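Local coordinates for xylooligosaccharide oxidase (PDB 5L6G), which oxidises the C1 hydroxyl of xylooligosaccharides and related sugars to lactones, using a bicovalently bound FAD and reducing molecular oxygen to hydrogen peroxide, at residues Met271-Gln283 and Trp364-Ile377. Residues are numbered along the deposited sequence; the frame is centred on the assembly and turned at random.
With XYS (alpha-D-xylopyranose), chain K; XYP (beta-D-xylopyranose), chain H.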
loop_
_atom_site.group_PDB
_atom_site.type_symbol
_atom_site.label_atom_id
_atom_site.label_comp_id
_atom_site.label_asym_id
_atom_site.label_seq_id
_atom_site.Cartn_x
_atom_site.Cartn_y
_atom_site.Cartn_z
ATOM N N MET A 271 5.362 -13.995 -5.672
ATOM C CA MET A 271 6.090 -13.666 -6.905
ATOM C C MET A 271 5.459 -12.497 -7.646
ATOM O O MET A 271 4.282 -12.242 -7.501
ATOM C CB MET A 271 6.156 -14.870 -7.818
ATOM C CG MET A 271 7.194 -14.787 -8.919
ATOM S SD MET A 271 7.534 -16.368 -9.701
ATOM C CE MET A 271 5.869 -16.956 -10.064
ATOM N N ARG A 272 6.288 -11.798 -8.415
ATOM C CA ARG A 272 5.867 -10.713 -9.271
ATOM C C ARG A 272 6.777 -10.634 -10.499
ATOM O O ARG A 272 7.893 -11.146 -10.495
ATOM C CB ARG A 272 5.979 -9.407 -8.514
ATOM C CG ARG A 272 7.424 -8.953 -8.300
ATOM C CD ARG A 272 7.480 -7.849 -7.241
ATOM N NE ARG A 272 8.821 -7.337 -7.048
ATOM C CZ ARG A 272 9.154 -6.434 -6.137
ATOM N NH1 ARG A 272 8.241 -5.952 -5.310
ATOM N NH2 ARG A 272 10.410 -6.032 -6.039
ATOM N N VAL A 273 6.280 -10.001 -11.542
ATOM C CA VAL A 273 7.115 -9.542 -12.636
ATOM C C VAL A 273 7.542 -8.127 -12.309
ATOM O O VAL A 273 6.704 -7.305 -12.000
ATOM C CB VAL A 273 6.338 -9.515 -13.967
ATOM C CG1 VAL A 273 7.201 -8.928 -15.071
ATOM C CG2 VAL A 273 5.870 -10.913 -14.346
ATOM N N LEU A 274 8.843 -7.867 -12.368
ATOM C CA LEU A 274 9.374 -6.510 -12.399
ATOM C C LEU A 274 9.900 -6.277 -13.795
ATOM O O LEU A 274 10.699 -7.051 -14.281
ATOM C CB LEU A 274 10.534 -6.345 -11.419
ATOM C CG LEU A 274 11.289 -5.010 -11.490
ATOM C CD1 LEU A 274 10.350 -3.850 -11.165
ATOM C CD2 LEU A 274 12.474 -4.999 -10.554
ATOM N N GLY A 275 9.426 -5.216 -14.435
ATOM C CA GLY A 275 9.872 -4.846 -15.760
ATOM C C GLY A 275 10.364 -3.425 -15.738
ATOM O O GLY A 275 9.791 -2.575 -15.061
ATOM N N ASN A 276 11.464 -3.180 -16.440
ATOM C CA ASN A 276 11.872 -1.817 -16.784
ATOM C C ASN A 276 12.385 -1.852 -18.210
ATOM O O ASN A 276 12.312 -2.896 -18.855
ATOM C CB ASN A 276 12.906 -1.273 -15.783
ATOM C CG ASN A 276 14.163 -2.107 -15.702
ATOM O OD1 ASN A 276 14.824 -2.362 -16.701
ATOM N ND2 ASN A 276 14.511 -2.536 -14.484
ATOM N N ALA A 277 12.904 -0.738 -18.717
ATOM C CA ALA A 277 13.315 -0.677 -20.115
ATOM C C ALA A 277 14.455 -1.627 -20.459
ATOM O O ALA A 277 14.688 -1.893 -21.664
ATOM C CB ALA A 277 13.734 0.733 -20.498
ATOM N N PHE A 278 15.190 -2.069 -19.436
ATOM C CA PHE A 278 16.479 -2.748 -19.612
ATOM C C PHE A 278 16.485 -4.200 -19.153
ATOM O O PHE A 278 17.374 -4.963 -19.540
ATOM C CB PHE A 278 17.567 -1.932 -18.905
ATOM C CG PHE A 278 17.398 -0.454 -19.119
ATOM C CD1 PHE A 278 17.638 0.097 -20.371
ATOM C CD2 PHE A 278 16.914 0.362 -18.121
ATOM C CE1 PHE A 278 17.447 1.463 -20.596
ATOM C CE2 PHE A 278 16.736 1.720 -18.342
ATOM C CZ PHE A 278 17.005 2.264 -19.574
ATOM N N GLN A 279 15.495 -4.604 -18.373
ATOM C CA GLN A 279 15.364 -6.011 -18.002
ATOM C C GLN A 279 13.945 -6.286 -17.521
ATOM O O GLN A 279 13.287 -5.390 -16.998
ATOM C CB GLN A 279 16.379 -6.387 -16.911
ATOM C CG GLN A 279 16.295 -7.844 -16.483
ATOM C CD GLN A 279 17.585 -8.364 -15.899
ATOM O OE1 GLN A 279 18.390 -8.978 -16.602
ATOM N NE2 GLN A 279 17.802 -8.111 -14.624
ATOM N N THR A 280 13.483 -7.515 -17.733
ATOM C CA THR A 280 12.219 -7.997 -17.194
ATOM C C THR A 280 12.481 -9.332 -16.518
ATOM O O THR A 280 13.188 -10.182 -17.063
ATOM C CB THR A 280 11.160 -8.174 -18.288
ATOM O OG1 THR A 280 10.923 -6.905 -18.944
ATOM C CG2 THR A 280 9.843 -8.668 -17.665
ATOM N N GLN A 281 11.948 -9.515 -15.323
ATOM C CA GLN A 281 12.170 -10.788 -14.646
ATOM C C GLN A 281 11.068 -11.023 -13.645
ATOM O O GLN A 281 10.440 -10.069 -13.171
ATOM C CB GLN A 281 13.524 -10.787 -13.939
ATOM C CG GLN A 281 13.670 -9.693 -12.893
ATOM C CD GLN A 281 14.951 -9.770 -12.089
ATOM O OE1 GLN A 281 15.009 -9.261 -10.980
ATOM N NE2 GLN A 281 15.971 -10.407 -12.633
ATOM N N LEU A 282 10.830 -12.302 -13.356
ATOM C CA LEU A 282 10.065 -12.656 -12.199
ATOM C C LEU A 282 11.005 -12.553 -11.027
ATOM O O LEU A 282 12.182 -12.892 -11.157
ATOM C CB LEU A 282 9.498 -14.059 -12.314
ATOM C CG LEU A 282 8.418 -14.208 -13.383
ATOM C CD1 LEU A 282 8.470 -15.604 -13.970
ATOM C CD2 LEU A 282 7.060 -13.905 -12.807
ATOM N N GLN A 283 10.467 -12.091 -9.905
ATOM C CA GLN A 283 11.158 -12.024 -8.631
ATOM C C GLN A 283 10.230 -12.687 -7.640
ATOM O O GLN A 283 9.055 -12.329 -7.562
ATOM C CB GLN A 283 11.366 -10.575 -8.181
ATOM C CG GLN A 283 12.100 -9.735 -9.198
ATOM C CD GLN A 283 12.272 -8.311 -8.728
ATOM O OE1 GLN A 283 11.372 -7.724 -8.127
ATOM N NE2 GLN A 283 13.419 -7.735 -9.038
ATOM N N TRP A 364 4.373 -1.332 -24.303
ATOM C CA TRP A 364 5.589 -1.611 -23.545
ATOM C C TRP A 364 6.793 -1.441 -24.442
ATOM O O TRP A 364 7.716 -0.685 -24.133
ATOM C CB TRP A 364 5.529 -3.046 -23.014
ATOM C CG TRP A 364 6.560 -3.453 -21.996
ATOM C CD1 TRP A 364 7.892 -3.125 -21.951
ATOM C CD2 TRP A 364 6.341 -4.356 -20.923
ATOM N NE1 TRP A 364 8.498 -3.743 -20.877
ATOM C CE2 TRP A 364 7.571 -4.513 -20.239
ATOM C CE3 TRP A 364 5.212 -5.040 -20.452
ATOM C CZ2 TRP A 364 7.697 -5.320 -19.105
ATOM C CZ3 TRP A 364 5.339 -5.842 -19.328
ATOM C CH2 TRP A 364 6.582 -5.980 -18.672
ATOM N N ILE A 365 6.748 -2.110 -25.589
ATOM C CA ILE A 365 7.898 -2.200 -26.465
ATOM C C ILE A 365 8.111 -0.913 -27.243
ATOM O O ILE A 365 9.222 -0.442 -27.346
ATOM C CB ILE A 365 7.790 -3.414 -27.387
ATOM C CG1 ILE A 365 7.727 -4.691 -26.554
ATOM C CG2 ILE A 365 8.962 -3.442 -28.364
ATOM C CD1 ILE A 365 8.902 -4.893 -25.614
ATOM N N GLU A 366 7.038 -0.308 -27.730
ATOM C CA GLU A 366 7.143 0.823 -28.639
ATOM C C GLU A 366 7.088 2.166 -27.966
ATOM O O GLU A 366 7.546 3.145 -28.531
ATOM C CB GLU A 366 6.047 0.757 -29.712
ATOM C CG GLU A 366 6.066 -0.514 -30.528
ATOM C CD GLU A 366 7.323 -0.680 -31.356
ATOM O OE1 GLU A 366 8.046 0.315 -31.616
ATOM O OE2 GLU A 366 7.597 -1.820 -31.752
ATOM N N THR A 367 6.518 2.227 -26.763
ATOM C CA THR A 367 6.414 3.487 -26.050
ATOM C C THR A 367 7.238 3.453 -24.767
ATOM O O THR A 367 8.216 4.199 -24.634
ATOM C CB THR A 367 4.935 3.854 -25.797
ATOM O OG1 THR A 367 4.280 3.986 -27.069
ATOM C CG2 THR A 367 4.819 5.173 -25.045
ATOM N N ALA A 368 6.862 2.573 -23.834
ATOM C CA ALA A 368 7.528 2.542 -22.517
ATOM C C ALA A 368 9.047 2.399 -22.659
ATOM O O ALA A 368 9.800 3.199 -22.099
ATOM C CB ALA A 368 6.964 1.444 -21.628
ATOM N N ASN A 369 9.495 1.451 -23.467
ATOM C CA ASN A 369 10.938 1.244 -23.626
ATOM C C ASN A 369 11.706 2.461 -24.137
ATOM O O ASN A 369 12.896 2.581 -23.895
ATOM C CB ASN A 369 11.206 0.042 -24.514
ATOM C CG ASN A 369 11.110 -1.264 -23.766
ATOM O OD1 ASN A 369 10.857 -1.308 -22.557
ATOM N ND2 ASN A 369 11.303 -2.356 -24.501
ATOM N N LYS A 370 11.010 3.380 -24.801
ATOM C CA LYS A 370 11.628 4.583 -25.355
ATOM C C LYS A 370 11.567 5.789 -24.448
ATOM O O LYS A 370 12.216 6.802 -24.737
ATOM C CB LYS A 370 10.962 4.947 -26.675
ATOM C CG LYS A 370 10.808 3.787 -27.638
ATOM C CD LYS A 370 12.104 3.043 -27.877
ATOM C CE LYS A 370 11.916 1.922 -28.894
ATOM N NZ LYS A 370 13.223 1.307 -29.240
ATOM N N VAL A 371 10.813 5.703 -23.354
ATOM C CA VAL A 371 10.684 6.825 -22.440
ATOM C C VAL A 371 12.009 7.066 -21.727
ATOM O O VAL A 371 12.589 6.135 -21.143
ATOM C CB VAL A 371 9.593 6.582 -21.382
ATOM C CG1 VAL A 371 9.617 7.691 -20.349
ATOM C CG2 VAL A 371 8.229 6.461 -22.038
ATOM N N ARG A 372 12.470 8.309 -21.759
ATOM C CA ARG A 372 13.833 8.628 -21.320
ATOM C C ARG A 372 13.879 9.007 -19.834
ATOM O O ARG A 372 14.605 9.919 -19.426
ATOM C CB ARG A 372 14.448 9.708 -22.218
ATOM C CG ARG A 372 14.535 9.265 -23.667
ATOM C CD ARG A 372 14.903 10.388 -24.617
ATOM N NE ARG A 372 14.743 9.932 -25.989
ATOM C CZ ARG A 372 15.724 9.639 -26.844
ATOM N NH1 ARG A 372 17.021 9.761 -26.510
ATOM N NH2 ARG A 372 15.400 9.212 -28.065
ATOM N N ARG A 373 13.126 8.255 -19.040
ATOM C CA ARG A 373 13.114 8.368 -17.595
ATOM C C ARG A 373 13.121 6.986 -16.968
ATOM O O ARG A 373 12.781 5.997 -17.614
ATOM C CB ARG A 373 11.850 9.096 -17.142
ATOM C CG ARG A 373 11.745 10.511 -17.663
ATOM C CD ARG A 373 10.548 11.203 -17.025
ATOM N NE ARG A 373 9.266 10.588 -17.377
ATOM C CZ ARG A 373 8.573 10.838 -18.489
ATOM N NH1 ARG A 373 9.052 11.670 -19.436
ATOM N NH2 ARG A 373 7.401 10.230 -18.688
ATOM N N SER A 374 13.484 6.931 -15.695
ATOM C CA SER A 374 13.497 5.683 -14.929
ATOM C C SER A 374 12.101 5.196 -14.541
ATOM O O SER A 374 11.590 5.514 -13.447
ATOM C CB SER A 374 14.310 5.863 -13.648
ATOM O OG SER A 374 15.646 6.187 -13.926
ATOM N N TRP A 375 11.524 4.343 -15.366
ATOM C CA TRP A 375 10.226 3.801 -15.091
ATOM C C TRP A 375 10.329 2.302 -14.777
ATOM O O TRP A 375 11.316 1.659 -15.122
ATOM C CB TRP A 375 9.286 4.052 -16.260
ATOM C CG TRP A 375 9.697 3.340 -17.499
ATOM C CD1 TRP A 375 10.475 3.828 -18.498
ATOM C CD2 TRP A 375 9.381 1.995 -17.853
ATOM N NE1 TRP A 375 10.660 2.880 -19.459
ATOM C CE2 TRP A 375 9.995 1.739 -19.084
ATOM C CE3 TRP A 375 8.630 0.978 -17.245
ATOM C CZ2 TRP A 375 9.875 0.511 -19.735
ATOM C CZ3 TRP A 375 8.518 -0.218 -17.867
ATOM C CH2 TRP A 375 9.127 -0.452 -19.107
ATOM N N TYR A 376 9.336 1.780 -14.066
ATOM C CA TYR A 376 9.178 0.329 -13.937
ATOM C C TYR A 376 7.713 -0.030 -13.880
ATOM O O TYR A 376 6.857 0.831 -13.631
ATOM C CB TYR A 376 9.928 -0.254 -12.723
ATOM C CG TYR A 376 9.454 0.184 -11.340
ATOM C CD1 TYR A 376 8.309 -0.381 -10.758
ATOM C CD2 TYR A 376 10.175 1.113 -10.595
ATOM C CE1 TYR A 376 7.884 -0.004 -9.486
ATOM C CE2 TYR A 376 9.753 1.483 -9.311
ATOM C CZ TYR A 376 8.600 0.920 -8.779
ATOM O OH TYR A 376 8.146 1.277 -7.521
ATOM N N ILE A 377 7.438 -1.302 -14.146
ATOM C CA ILE A 377 6.127 -1.881 -13.941
ATOM C C ILE A 377 6.283 -3.130 -13.061
ATOM O O ILE A 377 7.187 -3.950 -13.263
ATOM C CB ILE A 377 5.415 -2.224 -15.274
ATOM C CG1 ILE A 377 4.015 -2.778 -15.014
ATOM C CG2 ILE A 377 6.206 -3.218 -16.105
ATOM C CD1 ILE A 377 3.182 -2.898 -16.275
HETATM C C1 XYS K . 16.257 0.112 -23.937
HETATM C C2 XYS K . 14.890 0.014 -24.604
HETATM C C3 XYS K . 14.984 0.334 -26.096
HETATM C C4 XYS K . 15.576 1.734 -26.207
HETATM C C5 XYS K . 16.971 1.704 -25.611
HETATM O O1 XYS K . 17.056 -0.956 -24.422
HETATM O O2 XYS K . 14.357 -1.292 -24.407
HETATM O O3 XYS K . 13.697 0.246 -26.733
HETATM O O4 XYS K . 15.631 2.167 -27.563
HETATM O O5 XYS K . 16.898 1.372 -24.217
HETATM O O1 XYP H . 5.336 -2.481 -4.704
HETATM C C1 XYP H . 6.452 -1.768 -4.176
HETATM C C2 XYP H . 7.727 -2.568 -4.442
HETATM C C3 XYP H . 8.968 -1.762 -4.080
HETATM C C4 XYP H . 8.930 -0.400 -4.767
HETATM C C5 XYP H . 7.610 0.324 -4.472
HETATM O O2 XYP H . 7.672 -3.754 -3.650
HETATM O O3 XYP H . 10.161 -2.503 -4.386
HETATM O O4 XYP H . 9.989 0.427 -4.270
HETATM O O5 XYP H . 6.483 -0.488 -4.787
HETATM O O HOH W 1 11.355 -3.671 -21.201
HETATM O O HOH W 2 13.148 1.779 -17.353
#
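G275 and I377 form an antiparallel hydrogen-bonded pair, G275 N to I377 O and I377 N to G275 O both 2.8 Å and nearly straight. Beyond it, the chain at N276 and A277 passes over one face of the W375 indole. N276 CA stands 4.0 Å from the six-membered ring centroid, 21° off the ring normal, a CH-pi contact, while A368 CB covers the opposite face. With CG between backbone N and carbonyl carbon (chi1 59°), N276 OD1 turns back to accept from F278 N in the carbonyl plane (an Asx turn) and from Q279 N above it (an Asx motif). A water donates to N276 O (2.6 Å) and N369 OD1 and accepts from W364 NE1. Farther out, an alpha-D-xylopyranose donates from O2 to A277 O at 2.8 Å and takes K370 NZ at O3 and O4. Toward the active site, L274 CD1 lies 3.9 Å from Y376 CB. R272 grips Q283 OE1 side-on through NE and NH2, leaving NH1 to reach O2 of the beta-D-xylopyranose at 2.8 Å. A leucine here would probably leave the sugar O2 without this donor and Q283 OE1 without both guanidinium N-H groups. Y376 OH lies 3.2 Å from C5 of the same sugar; its ring stacks on Y414. Strand 269-275 lies between 280-286 and 374-381 in the antiparallel sheet, while W432 of helix 426-437 meets W364 and W375 edge-to-face.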